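Local structure of alcohol dehydrogenase (Escherichia coli, 5VM2) at residues A[1-9]-A[123-131]; A[314-324]-A[337-345]. The protein is of unknown substrate specificity but probably acts as a zinc-containing, NAD(P)-dependent alcohol dehydrogenase, with a catalytic domain joined to a Rossmann-type nucleotide-binding domain. One frame throughout, in Å; residues are numbered along the deposited sequence.

Overall arrangement
From the N terminus, strand 3-10 is met by residues 123-131 in interaction 1, which closes a loop of 113 intervening residues that carries much of the GroES-like domain and the four-cysteine zinc site. Interaction 2 opens only after this loop has closed; its strands 315-320 and 340-344 are joined by helix 324-333, a far shorter connection. The two loops thus follow in series, yet their contacts meet in space: the centres are about 17 Å apart, and Ser-4 OG lies 2.9 Å from Tyr-321 OH, a probable hydrogen bond. Strands 128-132 and 340-344 both pair with strand 28-37, so both contacts reach one mixed sheet.

Interaction 1: A[1-9]-A[123-131]; sequences MKNSKAILQ and GALTHYLCH
Lys-2 meets Tyr-128 through its carbonyl: Lys-2 O approaches Tyr-128 CE2 to 3.4 Å, at the ring's edge and near its plane. Asn-3 follows with its side-chain amide. CG stands anti to the backbone N (chi1 -162°), which carries the amide across the Thr-126 side chain at about a right angle. There ND2 donates to Tyr-128 O at 3.3 Å, tilted 18° from that carbonyl plane, while OD1 receives weak, bent bonds from the backbone N-H groups of His-127 and Tyr-128. Several modest bonds, rather than one straight one, therefore fix the amide. Ser-4 uses its carbonyl: Thr-126 OG1 donates to Ser-4 O at 2.6 Å, and His-127 N adds a weak bond to the same oxygen. Ser-4 OG reaches the edge of the His-127 imidazole, 3.2 Å from CD2, but is hydrogen-bonded with Tyr-321 OH. At Lys-5 the aliphatic root runs beside Thr-126, CG to OG1 3.7 Å, before the chain leads off to a salt bridge with Glu-60. Backbone pairing is a single bridge, Lys-5 with Thr-126, their CA atoms 4.2 Å apart. Ala-6 N then donates to Leu-125 O at 3.0 Å (N-H...O 164°); Leu-125 is the centre of an inverse gamma turn. Ala-6 CB packs on Leu-125 CB, and a water donates to both Ala-6 O and Leu-125 O. This is a local junction within the catalytic domain, between the N-terminal hairpin and the mixed sheet built on strand 28-37, and not an extended sheet edge: strand 3-10 pairs antiparallel with strand 13-19, Leu-125 packs on Val-36 of strand 28-37, and Tyr-128 touches Lys-32 of that strand and Val-72 of strand 67-74.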
loop_
_atom_site.group_PDB
_atom_site.type_symbol
_atom_site.label_atom_id
_atom_site.label_comp_id
_atom_site.label_asym_id
_atom_site.label_seq_id
_atom_site.Cartn_x
_atom_site.Cartn_y
_atom_site.Cartn_z
ATOM N N MET A 1 -23.170 -8.479 -17.889
ATOM C CA MET A 1 -23.977 -7.738 -18.851
ATOM C C MET A 1 -24.189 -6.297 -18.386
ATOM O O MET A 1 -24.344 -5.388 -19.203
ATOM C CB MET A 1 -25.324 -8.434 -19.068
ATOM C CG MET A 1 -26.254 -7.709 -20.029
ATOM S SD MET A 1 -27.971 -8.227 -19.863
ATOM C CE MET A 1 -28.780 -7.084 -20.979
ATOM N N LYS A 2 -24.183 -6.122 -17.069
ATOM C CA LYS A 2 -24.359 -4.819 -16.451
ATOM C C LYS A 2 -23.229 -4.555 -15.464
ATOM O O LYS A 2 -22.525 -5.472 -15.041
ATOM C CB LYS A 2 -25.711 -4.741 -15.739
ATOM C CG LYS A 2 -25.934 -3.449 -14.970
ATOM C CD LYS A 2 -26.465 -3.723 -13.573
ATOM C CE LYS A 2 -26.787 -2.430 -12.840
ATOM N NZ LYS A 2 -26.472 -2.521 -11.388
ATOM N N ASN A 3 -23.068 -3.288 -15.104
ATOM C CA ASN A 3 -22.038 -2.853 -14.176
ATOM C C ASN A 3 -22.658 -2.028 -13.053
ATOM O O ASN A 3 -23.816 -1.607 -13.119
ATOM C CB ASN A 3 -20.969 -2.035 -14.917
ATOM C CG ASN A 3 -19.678 -1.911 -14.142
ATOM O OD1 ASN A 3 -19.435 -2.656 -13.193
ATOM N ND2 ASN A 3 -18.838 -0.968 -14.545
ATOM N N SER A 4 -21.866 -1.812 -12.006
ATOM C CA SER A 4 -22.217 -0.904 -10.927
ATOM C C SER A 4 -20.928 -0.423 -10.281
ATOM O O SER A 4 -19.859 -1.005 -10.480
ATOM C CB SER A 4 -23.132 -1.571 -9.891
ATOM O OG SER A 4 -22.400 -2.443 -9.043
ATOM N N LYS A 5 -21.028 0.666 -9.522
ATOM C CA LYS A 5 -19.891 1.176 -8.771
ATOM C C LYS A 5 -20.354 1.617 -7.394
ATOM O O LYS A 5 -21.485 2.078 -7.220
ATOM C CB LYS A 5 -19.196 2.369 -9.453
ATOM C CG LYS A 5 -19.238 2.394 -10.962
ATOM C CD LYS A 5 -18.751 3.737 -11.513
ATOM C CE LYS A 5 -19.773 4.847 -11.311
ATOM N NZ LYS A 5 -19.409 6.099 -12.040
ATOM N N ALA A 6 -19.459 1.482 -6.421
ATOM C CA ALA A 6 -19.657 2.051 -5.095
ATOM C C ALA A 6 -19.134 3.481 -5.098
ATOM O O ALA A 6 -17.965 3.721 -5.424
ATOM C CB ALA A 6 -18.949 1.217 -4.030
ATOM N N ILE A 7 -19.993 4.427 -4.734
ATOM C CA ILE A 7 -19.688 5.848 -4.812
ATOM C C ILE A 7 -19.762 6.443 -3.414
ATOM O O ILE A 7 -20.615 6.055 -2.609
ATOM C CB ILE A 7 -20.656 6.572 -5.776
ATOM C CG1 ILE A 7 -20.197 6.403 -7.221
ATOM C CG2 ILE A 7 -20.798 8.045 -5.439
ATOM C CD1 ILE A 7 -20.006 4.979 -7.608
ATOM N N LEU A 8 -18.855 7.374 -3.122
ATOM C CA LEU A 8 -18.952 8.200 -1.919
ATOM C C LEU A 8 -19.966 9.304 -2.197
ATOM O O LEU A 8 -19.637 10.371 -2.717
ATOM C CB LEU A 8 -17.590 8.766 -1.535
ATOM C CG LEU A 8 -17.572 9.619 -0.265
ATOM C CD1 LEU A 8 -17.650 8.744 0.980
ATOM C CD2 LEU A 8 -16.336 10.503 -0.231
ATOM N N GLN A 9 -21.226 9.028 -1.855
ATOM C CA GLN A 9 -22.298 9.992 -2.088
ATOM C C GLN A 9 -22.071 11.272 -1.292
ATOM O O GLN A 9 -22.350 12.376 -1.776
ATOM C CB GLN A 9 -23.636 9.351 -1.724
ATOM C CG GLN A 9 -24.838 10.265 -1.787
ATOM C CD GLN A 9 -26.125 9.511 -1.526
ATOM O OE1 GLN A 9 -26.598 9.437 -0.392
ATOM N NE2 GLN A 9 -26.693 8.930 -2.577
ATOM N N GLY A 123 -12.962 4.573 -9.180
ATOM C CA GLY A 123 -12.724 3.645 -8.093
ATOM C C GLY A 123 -12.610 2.205 -8.566
ATOM O O GLY A 123 -13.206 1.808 -9.563
ATOM N N ALA A 124 -11.820 1.420 -7.826
ATOM C CA ALA A 124 -11.727 -0.007 -8.101
ATOM C C ALA A 124 -12.973 -0.757 -7.652
ATOM O O ALA A 124 -13.204 -1.883 -8.104
ATOM C CB ALA A 124 -10.489 -0.595 -7.426
ATOM N N LEU A 125 -13.777 -0.159 -6.772
ATOM C CA LEU A 125 -15.026 -0.760 -6.304
ATOM C C LEU A 125 -16.062 -0.669 -7.420
ATOM O O LEU A 125 -16.899 0.236 -7.475
ATOM C CB LEU A 125 -15.506 -0.077 -5.028
ATOM C CG LEU A 125 -14.606 -0.318 -3.815
ATOM C CD1 LEU A 125 -14.975 0.607 -2.665
ATOM C CD2 LEU A 125 -14.688 -1.772 -3.382
ATOM N N THR A 126 -15.986 -1.632 -8.334
ATOM C CA THR A 126 -16.909 -1.753 -9.454
ATOM C C THR A 126 -16.767 -3.164 -9.996
ATOM O O THR A 126 -15.786 -3.855 -9.711
ATOM C CB THR A 126 -16.624 -0.708 -10.543
ATOM O OG1 THR A 126 -17.551 -0.864 -11.630
ATOM C CG2 THR A 126 -15.206 -0.856 -11.063
ATOM N N HIS A 127 -17.766 -3.601 -10.766
ATOM C CA HIS A 127 -17.695 -4.945 -11.326
ATOM C C HIS A 127 -16.743 -5.017 -12.512
ATOM O O HIS A 127 -16.090 -6.047 -12.712
ATOM C CB HIS A 127 -19.087 -5.431 -11.742
ATOM C CG HIS A 127 -19.967 -5.800 -10.589
ATOM N ND1 HIS A 127 -19.749 -6.918 -9.813
ATOM C CD2 HIS A 127 -21.072 -5.201 -10.083
ATOM C CE1 HIS A 127 -20.677 -6.989 -8.874
ATOM N NE2 HIS A 127 -21.492 -5.960 -9.017
ATOM N N TYR A 128 -16.636 -3.940 -13.288
ATOM C CA TYR A 128 -15.851 -3.926 -14.514
ATOM C C TYR A 128 -15.075 -2.623 -14.607
ATOM O O TYR A 128 -15.630 -1.546 -14.370
ATOM C CB TYR A 128 -16.747 -4.076 -15.753
ATOM C CG TYR A 128 -17.453 -5.408 -15.853
ATOM C CD1 TYR A 128 -16.840 -6.494 -16.463
ATOM C CD2 TYR A 128 -18.727 -5.583 -15.330
ATOM C CE1 TYR A 128 -17.480 -7.720 -16.554
ATOM C CE2 TYR A 128 -19.376 -6.807 -15.414
ATOM C CZ TYR A 128 -18.746 -7.871 -16.028
ATOM O OH TYR A 128 -19.380 -9.090 -16.117
ATOM N N LEU A 129 -13.797 -2.725 -14.965
ATOM C CA LEU A 129 -12.983 -1.540 -15.201
ATOM C C LEU A 129 -11.962 -1.834 -16.291
ATOM O O LEU A 129 -11.654 -2.991 -16.590
ATOM C CB LEU A 129 -12.289 -1.059 -13.915
ATOM C CG LEU A 129 -11.252 -1.922 -13.188
ATOM C CD1 LEU A 129 -9.858 -1.807 -13.806
ATOM C CD2 LEU A 129 -11.194 -1.533 -11.718
ATOM N N CYS A 130 -11.432 -0.763 -16.875
ATOM C CA CYS A 130 -10.415 -0.848 -17.911
ATOM C C CYS A 130 -9.098 -0.300 -17.385
ATOM O O CYS A 130 -9.080 0.659 -16.607
ATOM C CB CYS A 130 -10.839 -0.080 -19.163
ATOM S SG CYS A 130 -12.296 -0.772 -19.968
ATOM N N HIS A 131 -7.995 -0.912 -17.814
ATOM C CA HIS A 131 -6.678 -0.493 -17.370
ATOM C C HIS A 131 -5.694 -0.685 -18.512
ATOM O O HIS A 131 -5.843 -1.636 -19.291
ATOM C CB HIS A 131 -6.210 -1.279 -16.139
ATOM C CG HIS A 131 -5.210 -0.544 -15.302
ATOM N ND1 HIS A 131 -5.469 0.692 -14.749
ATOM C CD2 HIS A 131 -3.946 -0.863 -14.935
ATOM C CE1 HIS A 131 -4.410 1.101 -14.074
ATOM N NE2 HIS A 131 -3.472 0.175 -14.169
HETATM O O HOH W 1 -16.107 3.122 -7.089
#

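Interaction 2: A[314-324]-A[337-345]; sequences MVTHIYDYRDV and DIIKGVIKI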
loop_
_atom_site.group_PDB
_atom_site.type_symbol
_atom_site.label_atom_id
_atom_site.label_comp_id
_atom_site.label_asym_id
_atom_site.label_seq_id
_atom_site.Cartn_x
_atom_site.Cartn_y
_atom_site.Cartn_z
ATOM N N MET A 314 -2.306 -11.878 6.218
ATOM C CA MET A 314 -2.587 -10.557 6.760
ATOM C C MET A 314 -4.066 -10.200 6.696
ATOM O O MET A 314 -4.517 -9.353 7.476
ATOM C CB MET A 314 -1.750 -9.509 6.027
ATOM C CG MET A 314 -0.259 -9.791 6.119
ATOM S SD MET A 314 0.747 -8.596 5.225
ATOM C CE MET A 314 0.117 -7.064 5.920
ATOM N N VAL A 315 -4.831 -10.846 5.819
ATOM C CA VAL A 315 -6.248 -10.528 5.656
ATOM C C VAL A 315 -6.997 -10.998 6.897
ATOM O O VAL A 315 -7.105 -12.200 7.156
ATOM C CB VAL A 315 -6.826 -11.160 4.387
ATOM C CG1 VAL A 315 -8.297 -10.798 4.240
ATOM C CG2 VAL A 315 -6.048 -10.693 3.175
ATOM N N THR A 316 -7.525 -10.047 7.665
ATOM C CA THR A 316 -8.289 -10.366 8.861
ATOM C C THR A 316 -9.795 -10.253 8.660
ATOM O O THR A 316 -10.554 -10.784 9.478
ATOM C CB THR A 316 -7.860 -9.453 10.016
ATOM O OG1 THR A 316 -7.913 -8.087 9.587
ATOM C CG2 THR A 316 -6.434 -9.780 10.443
ATOM N N HIS A 317 -10.242 -9.585 7.597
ATOM C CA HIS A 317 -11.667 -9.386 7.354
ATOM C C HIS A 317 -11.927 -9.340 5.856
ATOM O O HIS A 317 -11.212 -8.656 5.119
ATOM C CB HIS A 317 -12.167 -8.092 8.007
ATOM C CG HIS A 317 -11.976 -8.045 9.490
ATOM N ND1 HIS A 317 -10.810 -7.600 10.075
ATOM C CD2 HIS A 317 -12.803 -8.384 10.507
ATOM C CE1 HIS A 317 -10.926 -7.670 11.389
ATOM N NE2 HIS A 317 -12.125 -8.142 11.677
ATOM N N ILE A 318 -12.952 -10.063 5.416
ATOM C CA ILE A 318 -13.409 -10.039 4.032
ATOM C C ILE A 318 -14.873 -9.627 4.037
ATOM O O ILE A 318 -15.701 -10.272 4.691
ATOM C CB ILE A 318 -13.228 -11.400 3.342
ATOM C CG1 ILE A 318 -11.747 -11.775 3.284
ATOM C CG2 ILE A 318 -13.830 -11.374 1.943
ATOM C CD1 ILE A 318 -11.494 -13.186 2.802
ATOM N N TYR A 319 -15.192 -8.559 3.313
ATOM C CA TYR A 319 -16.532 -8.005 3.204
ATOM C C TYR A 319 -17.111 -8.296 1.827
ATOM O O TYR A 319 -16.389 -8.290 0.824
ATOM C CB TYR A 319 -16.530 -6.492 3.447
ATOM C CG TYR A 319 -15.942 -6.068 4.772
ATOM C CD1 TYR A 319 -14.589 -5.784 4.895
ATOM C CD2 TYR A 319 -16.739 -5.968 5.906
ATOM C CE1 TYR A 319 -14.046 -5.403 6.106
ATOM C CE2 TYR A 319 -16.204 -5.587 7.122
ATOM C CZ TYR A 319 -14.858 -5.307 7.216
ATOM O OH TYR A 319 -14.322 -4.929 8.424
ATOM N N ASP A 320 -18.402 -8.601 1.756
ATOM C CA ASP A 320 -19.075 -8.658 0.469
ATOM C C ASP A 320 -19.237 -7.250 -0.095
ATOM O O ASP A 320 -19.334 -6.265 0.643
ATOM C CB ASP A 320 -20.440 -9.338 0.601
ATOM C CG ASP A 320 -20.338 -10.854 0.614
ATOM O OD1 ASP A 320 -19.374 -11.391 0.027
ATOM O OD2 ASP A 320 -21.220 -11.512 1.210
ATOM N N TYR A 321 -19.266 -7.167 -1.426
ATOM C CA TYR A 321 -19.338 -5.873 -2.101
ATOM C C TYR A 321 -20.624 -5.123 -1.754
ATOM O O TYR A 321 -20.596 -3.909 -1.515
ATOM C CB TYR A 321 -19.205 -6.091 -3.609
ATOM C CG TYR A 321 -19.542 -4.908 -4.488
ATOM C CD1 TYR A 321 -18.741 -3.773 -4.509
ATOM C CD2 TYR A 321 -20.646 -4.949 -5.329
ATOM C CE1 TYR A 321 -19.048 -2.700 -5.333
ATOM C CE2 TYR A 321 -20.959 -3.890 -6.152
ATOM C CZ TYR A 321 -20.161 -2.767 -6.153
ATOM O OH TYR A 321 -20.488 -1.718 -6.979
ATOM N N ARG A 322 -21.760 -5.825 -1.704
ATOM C CA ARG A 322 -22.977 -5.087 -1.377
ATOM C C ARG A 322 -22.978 -4.598 0.067
ATOM O O ARG A 322 -23.676 -3.627 0.383
ATOM C CB ARG A 322 -24.216 -5.952 -1.644
ATOM C CG ARG A 322 -25.535 -5.314 -1.194
ATOM C CD ARG A 322 -26.734 -6.222 -1.458
ATOM N NE ARG A 322 -27.709 -6.176 -0.368
ATOM C CZ ARG A 322 -28.919 -6.726 -0.421
ATOM N NH1 ARG A 322 -29.314 -7.361 -1.516
ATOM N NH2 ARG A 322 -29.739 -6.636 0.618
ATOM N N ASP A 323 -22.110 -5.128 0.932
ATOM C CA ASP A 323 -21.942 -4.632 2.292
ATOM C C ASP A 323 -20.849 -3.576 2.402
ATOM O O ASP A 323 -20.205 -3.469 3.454
ATOM C CB ASP A 323 -21.644 -5.796 3.239
ATOM C CG ASP A 323 -22.753 -6.830 3.260
ATOM O OD1 ASP A 323 -23.937 -6.436 3.303
ATOM O OD2 ASP A 323 -22.439 -8.038 3.231
ATOM N N VAL A 324 -20.634 -2.782 1.349
ATOM C CA VAL A 324 -19.460 -1.908 1.358
ATOM C C VAL A 324 -19.577 -0.842 2.441
ATOM O O VAL A 324 -18.575 -0.441 3.044
ATOM C CB VAL A 324 -19.248 -1.284 -0.036
ATOM C CG1 VAL A 324 -20.495 -0.540 -0.495
ATOM C CG2 VAL A 324 -18.042 -0.351 -0.031
ATOM N N ASP A 337 -8.720 -3.861 15.429
ATOM C CA ASP A 337 -8.687 -5.303 15.213
ATOM C C ASP A 337 -8.456 -5.689 13.758
ATOM O O ASP A 337 -8.490 -6.880 13.435
ATOM C CB ASP A 337 -9.982 -5.937 15.722
ATOM C CG ASP A 337 -9.994 -6.108 17.229
ATOM O OD1 ASP A 337 -9.122 -6.832 17.753
ATOM O OD2 ASP A 337 -10.875 -5.517 17.889
ATOM N N ILE A 338 -8.212 -4.726 12.875
ATOM C CA ILE A 338 -8.054 -4.996 11.451
ATOM C C ILE A 338 -6.588 -4.827 11.079
ATOM O O ILE A 338 -6.016 -3.743 11.242
ATOM C CB ILE A 338 -8.942 -4.081 10.594
ATOM C CG1 ILE A 338 -10.416 -4.277 10.957
ATOM C CG2 ILE A 338 -8.714 -4.365 9.117
ATOM C CD1 ILE A 338 -11.358 -3.371 10.194
ATOM N N ILE A 339 -5.979 -5.905 10.589
ATOM C CA ILE A 339 -4.687 -5.790 9.926
ATOM C C ILE A 339 -4.878 -5.383 8.473
ATOM O O ILE A 339 -4.323 -4.379 8.011
ATOM C CB ILE A 339 -3.908 -7.112 10.048
ATOM C CG1 ILE A 339 -3.752 -7.506 11.515
ATOM C CG2 ILE A 339 -2.551 -6.994 9.376
ATOM C CD1 ILE A 339 -2.881 -6.562 12.303
ATOM N N LYS A 340 -5.692 -6.139 7.742
ATOM C CA LYS A 340 -6.030 -5.802 6.364
ATOM C C LYS A 340 -7.425 -6.326 6.065
ATOM O O LYS A 340 -7.692 -7.519 6.232
ATOM C CB LYS A 340 -5.016 -6.393 5.381
ATOM C CG LYS A 340 -5.207 -5.924 3.943
ATOM C CD LYS A 340 -5.097 -4.413 3.831
ATOM C CE LYS A 340 -4.792 -3.991 2.405
ATOM N NZ LYS A 340 -4.979 -2.528 2.203
ATOM N N GLY A 341 -8.308 -5.437 5.636
ATOM C CA GLY A 341 -9.618 -5.822 5.158
ATOM C C GLY A 341 -9.659 -5.748 3.644
ATOM O O GLY A 341 -8.983 -4.926 3.029
ATOM N N VAL A 342 -10.446 -6.639 3.042
ATOM C CA VAL A 342 -10.674 -6.627 1.605
ATOM C C VAL A 342 -12.168 -6.750 1.356
ATOM O O VAL A 342 -12.934 -7.190 2.217
ATOM C CB VAL A 342 -9.913 -7.750 0.862
ATOM C CG1 VAL A 342 -8.425 -7.708 1.196
ATOM C CG2 VAL A 342 -10.504 -9.106 1.194
ATOM N N ILE A 343 -12.576 -6.342 0.160
ATOM C CA ILE A 343 -13.966 -6.413 -0.268
ATOM C C ILE A 343 -14.040 -7.379 -1.440
ATOM O O ILE A 343 -13.325 -7.213 -2.437
ATOM C CB ILE A 343 -14.521 -5.032 -0.645
ATOM C CG1 ILE A 343 -14.549 -4.125 0.587
ATOM C CG2 ILE A 343 -15.913 -5.168 -1.232
ATOM C CD1 ILE A 343 -14.687 -2.661 0.274
ATOM N N LYS A 344 -14.884 -8.399 -1.309
ATOM C CA LYS A 344 -15.075 -9.412 -2.335
ATOM C C LYS A 344 -16.174 -8.954 -3.286
ATOM O O LYS A 344 -17.299 -8.679 -2.856
ATOM C CB LYS A 344 -15.432 -10.756 -1.704
ATOM C CG LYS A 344 -15.549 -11.899 -2.698
ATOM C CD LYS A 344 -15.963 -13.186 -2.005
ATOM C CE LYS A 344 -15.383 -14.401 -2.708
ATOM N NZ LYS A 344 -15.572 -14.347 -4.182
ATOM N N ILE A 345 -15.854 -8.857 -4.574
ATOM C CA ILE A 345 -16.844 -8.458 -5.566
ATOM C C ILE A 345 -17.224 -9.657 -6.423
ATOM O O ILE A 345 -16.590 -9.937 -7.446
ATOM C CB ILE A 345 -16.339 -7.295 -6.437
ATOM C CG1 ILE A 345 -15.949 -6.107 -5.561
ATOM C CG2 ILE A 345 -17.409 -6.877 -7.433
ATOM C CD1 ILE A 345 -15.236 -5.019 -6.313
HETATM O O HOH W 2 -19.489 -10.627 -2.666
#
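Tyr-319 N donates to Val-342 O at 2.9 Å (N-H...O 168°), and Val-342 N to His-317 O at 3.0 Å. Lys-344 N donates in turn to Tyr-319 O, at an unusually short distance. Thr-316 N binds Lys-340 O, while Thr-316 OG1 accepts from Ile-339 N at 3.1 Å and shares a hydrogen bond with His-317 ND1. With CG anti to the carbonyl carbon (chi1 -59°), the His-317 ring turns its CE1 edge to Asp-337 O, 3.3 Å away in the ring plane. The strand directions differ by 26°, and helix 324-333 links them: a parallel beta-alpha-beta unit, extended by strand 28-37, which runs antiparallel to 340-344. Lys-340 NZ leaves the contact for a salt bridge with Glu-66, a ligand of the bound magnesium. On one sheet face Ile-318 CG1 lies alongside Val-342 CG2 at 3.6 Å. On the other, Tyr-319 and Ile-343 project together, and the Tyr-319 hydroxyl bonds Glu-330 of the connecting helix. Past the strand ends, Ile-345 CG2 sits over one face of the Tyr-321 ring, 4.1 Å above its plane and offset toward the rim.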